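Local structure of arginase (Glaciozyma antarctica, 5YNL) at residues 171-176 with 272-277; 279-284 with 316-321; 306-311 with 349-354. The protein probably hydrolyses L-arginine to L-ornithine and urea, as arginases generally do with the help of two manganese ions. All coordinates share one frame; numbering follows the deposited sequence. Where two conformers were deposited one is given.

The three contacts illustrate how helices are laid onto the parallel eight-stranded sheet of the arginase α/β fold. Contact 1 and contact 2 have centres about 9 Å apart and use neighbouring strands, 173-177 and 281-286; strand 281-286 is the next element after helix 254-273, beyond a short turn. A salt bridge between Glu171 and Arg279 also ties them together. Contact 1 closes before contacts 2 and 3 open. These two, centres about 14 Å apart, share helix 308-320, and their segments alternate. Contacts 1 and 3 are more remote, about 21 Å between centres. Thus contacts 1 and 2 fix helices and turns on adjacent strands, while contact 3 joins helix 308-320 to helix 345-356.

Contact 1: 171-176 with 272-277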
# COMPACT_ATOMS: atom_id res chain seq x y z
N GLU A 171 7.62 -13.79 2.74
CA GLU A 171 8.22 -13.76 1.42
C GLU A 171 7.50 -12.83 0.46
O GLU A 171 7.68 -12.92 -0.76
CB GLU A 171 8.31 -15.18 0.85
CG GLU A 171 9.22 -16.13 1.69
CD GLU A 171 10.64 -15.61 1.80
OE1 GLU A 171 11.04 -14.78 0.96
OE2 GLU A 171 11.36 -16.01 2.73
N ALA A 172 6.70 -11.90 0.99
CA ALA A 172 5.98 -10.96 0.13
C ALA A 172 6.92 -9.88 -0.42
O ALA A 172 8.04 -9.71 0.06
CB ALA A 172 4.83 -10.31 0.88
N CYS A 173 6.46 -9.14 -1.42
CA CYS A 173 7.20 -7.97 -1.86
C CYS A 173 6.29 -6.75 -1.75
O CYS A 173 5.08 -6.90 -1.59
CB CYS A 173 7.68 -8.16 -3.30
SG CYS A 173 6.37 -8.21 -4.51
N LEU A 174 6.85 -5.54 -1.82
CA LEU A 174 6.04 -4.35 -1.56
C LEU A 174 6.14 -3.34 -2.68
O LEU A 174 7.26 -2.89 -3.03
CB LEU A 174 6.44 -3.70 -0.24
CG LEU A 174 5.90 -2.32 0.18
CD1 LEU A 174 4.37 -2.28 0.23
CD2 LEU A 174 6.48 -1.91 1.54
N ILE A 175 5.00 -2.97 -3.25
CA ILE A 175 4.99 -1.95 -4.29
C ILE A 175 4.34 -0.71 -3.71
O ILE A 175 3.18 -0.72 -3.29
CB ILE A 175 4.24 -2.42 -5.55
CG1 ILE A 175 4.98 -3.62 -6.13
CG2 ILE A 175 4.16 -1.30 -6.62
CD1 ILE A 175 4.31 -4.15 -7.35
N TRP A 176 5.10 0.37 -3.67
CA TRP A 176 4.70 1.52 -2.90
C TRP A 176 4.43 2.62 -3.91
O TRP A 176 5.34 3.03 -4.65
CB TRP A 176 5.83 1.88 -1.96
CG TRP A 176 5.57 2.97 -0.99
CD1 TRP A 176 5.54 4.32 -1.24
CD2 TRP A 176 5.39 2.82 0.42
NE1 TRP A 176 5.31 5.01 -0.06
CE2 TRP A 176 5.21 4.11 0.97
CE3 TRP A 176 5.33 1.72 1.27
CZ2 TRP A 176 4.98 4.32 2.33
CZ3 TRP A 176 5.10 1.93 2.62
CH2 TRP A 176 4.93 3.22 3.14
N HIS A 272 11.90 -6.42 -10.64
CA HIS A 272 12.90 -6.17 -9.60
C HIS A 272 12.55 -6.88 -8.30
O HIS A 272 13.39 -7.57 -7.74
CB HIS A 272 13.12 -4.67 -9.36
CG HIS A 272 14.20 -4.39 -8.36
ND1 HIS A 272 15.53 -4.63 -8.62
CD2 HIS A 272 14.14 -3.90 -7.10
CE1 HIS A 272 16.25 -4.29 -7.57
NE2 HIS A 272 15.44 -3.85 -6.63
N VAL A 273 11.30 -6.77 -7.83
CA VAL A 273 10.97 -7.36 -6.54
C VAL A 273 10.42 -8.77 -6.66
O VAL A 273 10.38 -9.52 -5.69
CB VAL A 273 10.01 -6.47 -5.69
CG1 VAL A 273 10.68 -5.15 -5.33
CG2 VAL A 273 8.69 -6.23 -6.43
N ASN A 274 9.98 -9.13 -7.87
CA ASN A 274 9.27 -10.39 -8.05
C ASN A 274 9.60 -11.09 -9.37
O ASN A 274 8.69 -11.44 -10.13
CB ASN A 274 7.76 -10.12 -8.00
CG ASN A 274 6.97 -11.28 -7.45
OD1 ASN A 274 7.47 -12.42 -7.39
ND2 ASN A 274 5.73 -11.00 -7.04
N PRO A 275 10.91 -11.30 -9.64
CA PRO A 275 11.30 -11.74 -10.99
C PRO A 275 10.64 -13.04 -11.43
O PRO A 275 10.24 -13.13 -12.59
CB PRO A 275 12.83 -11.94 -10.87
CG PRO A 275 13.09 -12.16 -9.39
CD PRO A 275 12.06 -11.27 -8.71
N ASP A 276 10.50 -14.02 -10.53
CA ASP A 276 9.88 -15.30 -10.86
C ASP A 276 8.36 -15.33 -10.70
O ASP A 276 7.75 -16.39 -10.82
CB ASP A 276 10.46 -16.42 -9.99
CG ASP A 276 11.95 -16.47 -10.04
OD1 ASP A 276 12.51 -16.36 -11.15
OD2 ASP A 276 12.56 -16.63 -8.96
N ARG A 277 7.76 -14.18 -10.42
CA ARG A 277 6.33 -14.12 -10.14
C ARG A 277 5.85 -15.17 -9.14
O ARG A 277 4.79 -15.78 -9.34
CB ARG A 277 5.51 -14.25 -11.43
CG ARG A 277 5.75 -13.14 -12.46
CD ARG A 277 5.55 -11.75 -11.88
NE ARG A 277 5.68 -10.74 -12.94
CZ ARG A 277 6.83 -10.26 -13.37
NH1 ARG A 277 7.97 -10.67 -12.83
NH2 ARG A 277 6.85 -9.36 -14.35
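Cys173, on parallel strand 173-177 of the arginase α/β fold, packs against Val273 and Asn274 where helix 254-273 ends beside the sheet. The two β-carbons stand close, Cys173 CB lying 3.7 Å from Val273 CB, so strand and helix end meet through short side chains. A first torsion of 67° sets Cys173 SG between its own backbone N and carbonyl carbon, and from there the sulfur rests alongside one branch of the valine, with Cys173 SG 3.6 Å from Val273 CG2. That branch likewise sits between the backbone N and carbonyl carbon of its own residue, which puts it against the sulfur. Beyond the valine the same sulfur lies 3.8 Å from Asn274 ND2, a packing distance; the amide nitrogen donates to Arg279 O, which helps set how the asparagine group is turned. Asn274 is also where the chain leaves helical geometry, opening a type I β turn that closes with Arg277 N 2.9 Å from Asn274 O. The arginine side chain folds back on that carbonyl as well, and its far nitrogen NH2 is paired with Asp271. Asn274 O is thus gripped from opposite faces of its plane, by the backbone N of Arg277 and by Arg277 NH1, also 2.9 Å away and standing 41° above the carbonyl plane.

Contact 2: 279-284 with 316-321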
# COMPACT_ATOMS: atom_id res chain seq x y z
N ARG A 279 6.24 -14.43 -5.50
CA ARG A 279 6.05 -13.74 -4.22
C ARG A 279 4.68 -13.08 -4.09
O ARG A 279 4.19 -12.48 -5.05
CB ARG A 279 7.13 -12.65 -4.04
CG ARG A 279 8.57 -13.19 -3.77
CD ARG A 279 9.50 -12.05 -3.43
NE ARG A 279 10.91 -12.44 -3.38
CZ ARG A 279 11.54 -12.89 -2.30
NH1 ARG A 279 12.82 -13.20 -2.37
NH2 ARG A 279 10.90 -13.05 -1.15
N PRO A 280 4.07 -13.18 -2.90
CA PRO A 280 2.82 -12.43 -2.66
C PRO A 280 3.10 -10.95 -2.87
O PRO A 280 4.22 -10.52 -2.60
CB PRO A 280 2.52 -12.70 -1.18
CG PRO A 280 3.26 -13.97 -0.85
CD PRO A 280 4.51 -13.91 -1.70
N ILE A 281 2.13 -10.18 -3.34
CA ILE A 281 2.34 -8.75 -3.57
C ILE A 281 1.53 -7.91 -2.58
O ILE A 281 0.31 -8.12 -2.41
CB ILE A 281 1.97 -8.33 -5.02
CG1 ILE A 281 3.10 -8.69 -5.99
CG2 ILE A 281 1.67 -6.83 -5.11
CD1 ILE A 281 2.67 -8.73 -7.51
N HIS A 282 2.20 -6.95 -1.94
CA HIS A 282 1.54 -5.94 -1.13
C HIS A 282 1.56 -4.65 -1.93
O HIS A 282 2.64 -4.07 -2.17
CB HIS A 282 2.26 -5.75 0.22
CG HIS A 282 1.49 -4.97 1.24
ND1 HIS A 282 0.28 -4.36 0.96
CD2 HIS A 282 1.75 -4.69 2.53
CE1 HIS A 282 -0.17 -3.75 2.05
NE2 HIS A 282 0.71 -3.93 3.01
N LEU A 283 0.39 -4.20 -2.37
CA LEU A 283 0.34 -2.94 -3.12
C LEU A 283 -0.16 -1.85 -2.22
O LEU A 283 -1.36 -1.83 -1.85
CB LEU A 283 -0.56 -3.04 -4.37
CG LEU A 283 -0.75 -1.78 -5.23
CD1 LEU A 283 0.59 -1.19 -5.75
CD2 LEU A 283 -1.63 -2.15 -6.41
N SER A 284 0.74 -0.94 -1.84
CA SER A 284 0.37 0.13 -0.91
C SER A 284 0.21 1.43 -1.70
O SER A 284 1.21 2.11 -2.00
CB SER A 284 1.41 0.27 0.20
OG SER A 284 0.84 0.93 1.32
N GLU A 316 -4.52 -2.80 -12.28
CA GLU A 316 -4.88 -3.88 -13.19
C GLU A 316 -3.68 -4.81 -13.37
O GLU A 316 -3.81 -6.03 -13.23
CB GLU A 316 -5.33 -3.32 -14.55
CG GLU A 316 -6.40 -4.15 -15.24
CD GLU A 316 -7.18 -3.37 -16.31
OE1 GLU A 316 -6.93 -2.13 -16.47
OE2 GLU A 316 -8.03 -4.00 -17.01
N ALA A 317 -2.52 -4.23 -13.65
CA ALA A 317 -1.34 -5.00 -14.00
C ALA A 317 -1.00 -5.92 -12.86
O ALA A 317 -0.70 -7.11 -13.07
CB ALA A 317 -0.17 -4.10 -14.32
N ILE A 318 -1.08 -5.39 -11.65
CA ILE A 318 -0.83 -6.17 -10.45
C ILE A 318 -1.91 -7.25 -10.36
O ILE A 318 -1.61 -8.40 -10.05
CB ILE A 318 -0.88 -5.30 -9.20
CG1 ILE A 318 0.51 -4.71 -8.88
CG2 ILE A 318 -1.32 -6.14 -7.98
CD1 ILE A 318 1.34 -4.26 -10.05
N ALA A 319 -3.16 -6.89 -10.67
CA ALA A 319 -4.27 -7.83 -10.55
C ALA A 319 -4.07 -9.01 -11.48
O ALA A 319 -4.35 -10.16 -11.09
CB ALA A 319 -5.62 -7.16 -10.82
N GLU A 320 -3.57 -8.76 -12.69
CA GLU A 320 -3.43 -9.85 -13.65
C GLU A 320 -2.42 -10.92 -13.19
O GLU A 320 -2.50 -12.07 -13.63
CB GLU A 320 -3.16 -9.37 -15.10
CG GLU A 320 -1.70 -9.02 -15.43
CD GLU A 320 -1.48 -8.60 -16.89
OE1 GLU A 320 -0.46 -7.92 -17.17
OE2 GLU A 320 -2.31 -8.93 -17.78
N THR A 321 -1.52 -10.57 -12.27
CA THR A 321 -0.51 -11.55 -11.80
C THR A 321 -1.07 -12.63 -10.88
O THR A 321 -0.44 -13.68 -10.72
CB THR A 321 0.67 -10.90 -11.05
OG1 THR A 321 0.30 -10.68 -9.69
CG2 THR A 321 1.07 -9.58 -11.68
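This is a buried, largely apolar helix-on-sheet contact inside a β-α-β crossover, in which Ile281 and Leu283 of strand 281-286 meet Ile318 of helix 308-320 and Thr321 nearby. The chain then returns as strand 324-330, the parallel neighbour of strand 281-286, and so completes the unit; such crossovers build the arginase α/β sheet. Ile281 and Leu283, two residues apart on the strand, both direct their side chains at the helix, and Ile318 receives both of them. Its two branches divide the work. Ile318 CG2 lies 4.2 Å from Ile281 CG2, methyl to methyl, while Ile318 CG1 takes Leu283 CD2, also at 4.2 Å, the two side chains meeting at a slant. Leu324 of the returning strand packs on both Leu283 and Ile318, extending the apolar layer. Farther along, Ile281 sends its CD1 end across Thr321 at about a right angle, with Ile281 CD1 3.8 Å from Thr321 OG1. The hydroxyl is buried but well occupied: it donates to Ile318 O and accepts from Leu323 N, so it links the carbonyl of Ile318 to Leu323, ahead of the returning strand. Replacing the threonine by a valine would probably leave Leu323 N without this acceptor and Ile318 O with one donor fewer, slackening the link between helix and returning strand. With a first torsion of 83°, the threonine places OG1 between its backbone N and carbonyl carbon, turned back toward Ile318. There Ile318 O is held twice, by Thr321 N at 3.1 Å and by Thr321 OG1 at 3.0 Å, the hydroxyl lying in the carbonyl plane with a C=O...O angle of 154°.

Contact 3: 306-311 with 349-354; sequences LTFREG and GRSLVR
Phe308 leans out from the first turn of helix 308-320 to meet Ser351 and Leu352 of helix 345-356, a case of an aromatic side chain bridging two packed helices. From CB the chain turns so that CG lies opposite the backbone N (chi1 163°), which carries the ring toward the second helix. Near the far end of the ring, CE1 comes within 4.0 Å of Ser351 CB, and the same Phe308 CE1 is 4.3 Å from Leu352 CD2, a methyl that approaches the ring obliquely. At the tip, Phe308 CZ is 3.9 Å from Ser351 CB and 3.6 Å from Ser351 OG, the hydroxyl oxygen sitting at the ring edge, near its plane. His312, one turn on, also meets the phenylalanine ring and touches Ser351. Leu352 makes the second link: its CD2 presses on backbone, lying 3.3 Å from Gly311 O, a close van der Waals approach. At the N-terminus of the same helix as Phe308, reciprocal bonds secure its start. Glu310 N donates almost straight to Thr307 OG1 at 3.1 Å, and Thr307 N donates to Glu310 OE1 at 2.8 Å, arriving on the anti side of the carboxylate. This capping box anchors the start of one helix, and the partly buried packing beside it joins two neighbouring helices flanking the parallel sheet of the arginase α/β fold.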
# COMPACT_ATOMS: atom_id res chain seq x y z
N LEU A 306 0.76 10.98 -11.34
CA LEU A 306 0.18 9.95 -12.21
C LEU A 306 -1.20 10.42 -12.72
O LEU A 306 -1.89 11.15 -12.02
CB LEU A 306 0.04 8.59 -11.48
CG LEU A 306 1.34 7.89 -11.07
CD1 LEU A 306 1.05 6.63 -10.20
CD2 LEU A 306 2.20 7.54 -12.31
N THR A 307 -1.60 10.04 -13.93
CA THR A 307 -3.00 10.25 -14.33
C THR A 307 -3.83 9.17 -13.65
O THR A 307 -3.28 8.20 -13.10
CB THR A 307 -3.21 10.11 -15.81
OG1 THR A 307 -2.89 8.75 -16.20
CG2 THR A 307 -2.34 11.13 -16.57
N PHE A 308 -5.15 9.31 -13.71
CA PHE A 308 -6.01 8.26 -13.17
C PHE A 308 -5.78 6.93 -13.91
O PHE A 308 -5.70 5.88 -13.28
CB PHE A 308 -7.48 8.60 -13.26
CG PHE A 308 -8.36 7.39 -13.09
CD1 PHE A 308 -8.55 6.83 -11.83
CD2 PHE A 308 -8.97 6.78 -14.20
CE1 PHE A 308 -9.34 5.69 -11.66
CE2 PHE A 308 -9.76 5.63 -14.03
CZ PHE A 308 -9.94 5.08 -12.75
N ARG A 309 -5.70 7.00 -15.23
CA ARG A 309 -5.46 5.82 -16.05
C ARG A 309 -4.21 5.05 -15.59
O ARG A 309 -4.27 3.83 -15.40
CB ARG A 309 -5.43 6.16 -17.55
CG ARG A 309 -6.82 6.15 -18.22
CD ARG A 309 -6.78 6.71 -19.64
NE ARG A 309 -5.69 6.14 -20.45
CZ ARG A 309 -5.38 6.52 -21.69
NH1 ARG A 309 -6.07 7.48 -22.29
NH2 ARG A 309 -4.36 5.95 -22.32
N GLU A 310 -3.10 5.76 -15.37
CA GLU A 310 -1.87 5.14 -14.87
C GLU A 310 -2.05 4.51 -13.49
O GLU A 310 -1.52 3.42 -13.24
CB GLU A 310 -0.70 6.14 -14.84
CG GLU A 310 -0.07 6.46 -16.21
CD GLU A 310 0.67 7.79 -16.22
OE1 GLU A 310 0.42 8.62 -15.31
OE2 GLU A 310 1.49 8.02 -17.12
N GLY A 311 -2.75 5.18 -12.58
CA GLY A 311 -3.01 4.60 -11.27
C GLY A 311 -3.85 3.34 -11.42
O GLY A 311 -3.69 2.34 -10.70
N GLY A 349 -10.92 6.03 -5.66
CA GLY A 349 -10.48 4.99 -4.75
C GLY A 349 -11.27 3.72 -5.02
O GLY A 349 -10.72 2.63 -5.11
N ARG A 350 -12.57 3.89 -5.20
CA ARG A 350 -13.45 2.76 -5.48
C ARG A 350 -13.06 2.02 -6.76
O ARG A 350 -13.01 0.79 -6.79
CB ARG A 350 -14.89 3.23 -5.58
CG ARG A 350 -15.82 2.16 -5.12
CD ARG A 350 -17.18 2.73 -4.80
NE ARG A 350 -18.00 2.80 -6.00
CZ ARG A 350 -18.67 3.87 -6.38
NH1 ARG A 350 -18.64 4.97 -5.62
NH2 ARG A 350 -19.39 3.85 -7.49
N SER A 351 -12.81 2.79 -7.81
CA SER A 351 -12.39 2.23 -9.07
C SER A 351 -11.10 1.40 -8.91
O SER A 351 -11.05 0.29 -9.42
CB SER A 351 -12.23 3.33 -10.12
OG SER A 351 -12.44 2.82 -11.42
N LEU A 352 -10.11 1.92 -8.18
CA LEU A 352 -8.83 1.23 -8.06
C LEU A 352 -9.00 -0.06 -7.24
O LEU A 352 -8.32 -1.07 -7.50
CB LEU A 352 -7.75 2.10 -7.41
CG LEU A 352 -7.33 3.45 -8.00
CD1 LEU A 352 -6.38 4.19 -7.01
CD2 LEU A 352 -6.62 3.27 -9.38
N VAL A 353 -9.89 -0.03 -6.25
CA VAL A 353 -10.13 -1.23 -5.45
C VAL A 353 -10.70 -2.32 -6.35
O VAL A 353 -10.12 -3.40 -6.43
CB VAL A 353 -11.08 -0.98 -4.22
CG1 VAL A 353 -11.51 -2.29 -3.60
CG2 VAL A 353 -10.38 -0.12 -3.16
N ARG A 354 -11.80 -2.02 -7.04
CA ARG A 354 -12.48 -3.00 -7.91
C ARG A 354 -11.48 -3.62 -8.85
O ARG A 354 -11.45 -4.83 -9.05
CB ARG A 354 -13.59 -2.33 -8.73
CG ARG A 354 -14.73 -1.76 -7.91
CD ARG A 354 -15.98 -1.54 -8.76
NE ARG A 354 -15.76 -0.66 -9.91
CZ ARG A 354 -15.94 0.66 -9.90
NH1 ARG A 354 -16.31 1.28 -8.79
NH2 ARG A 354 -15.72 1.37 -11.00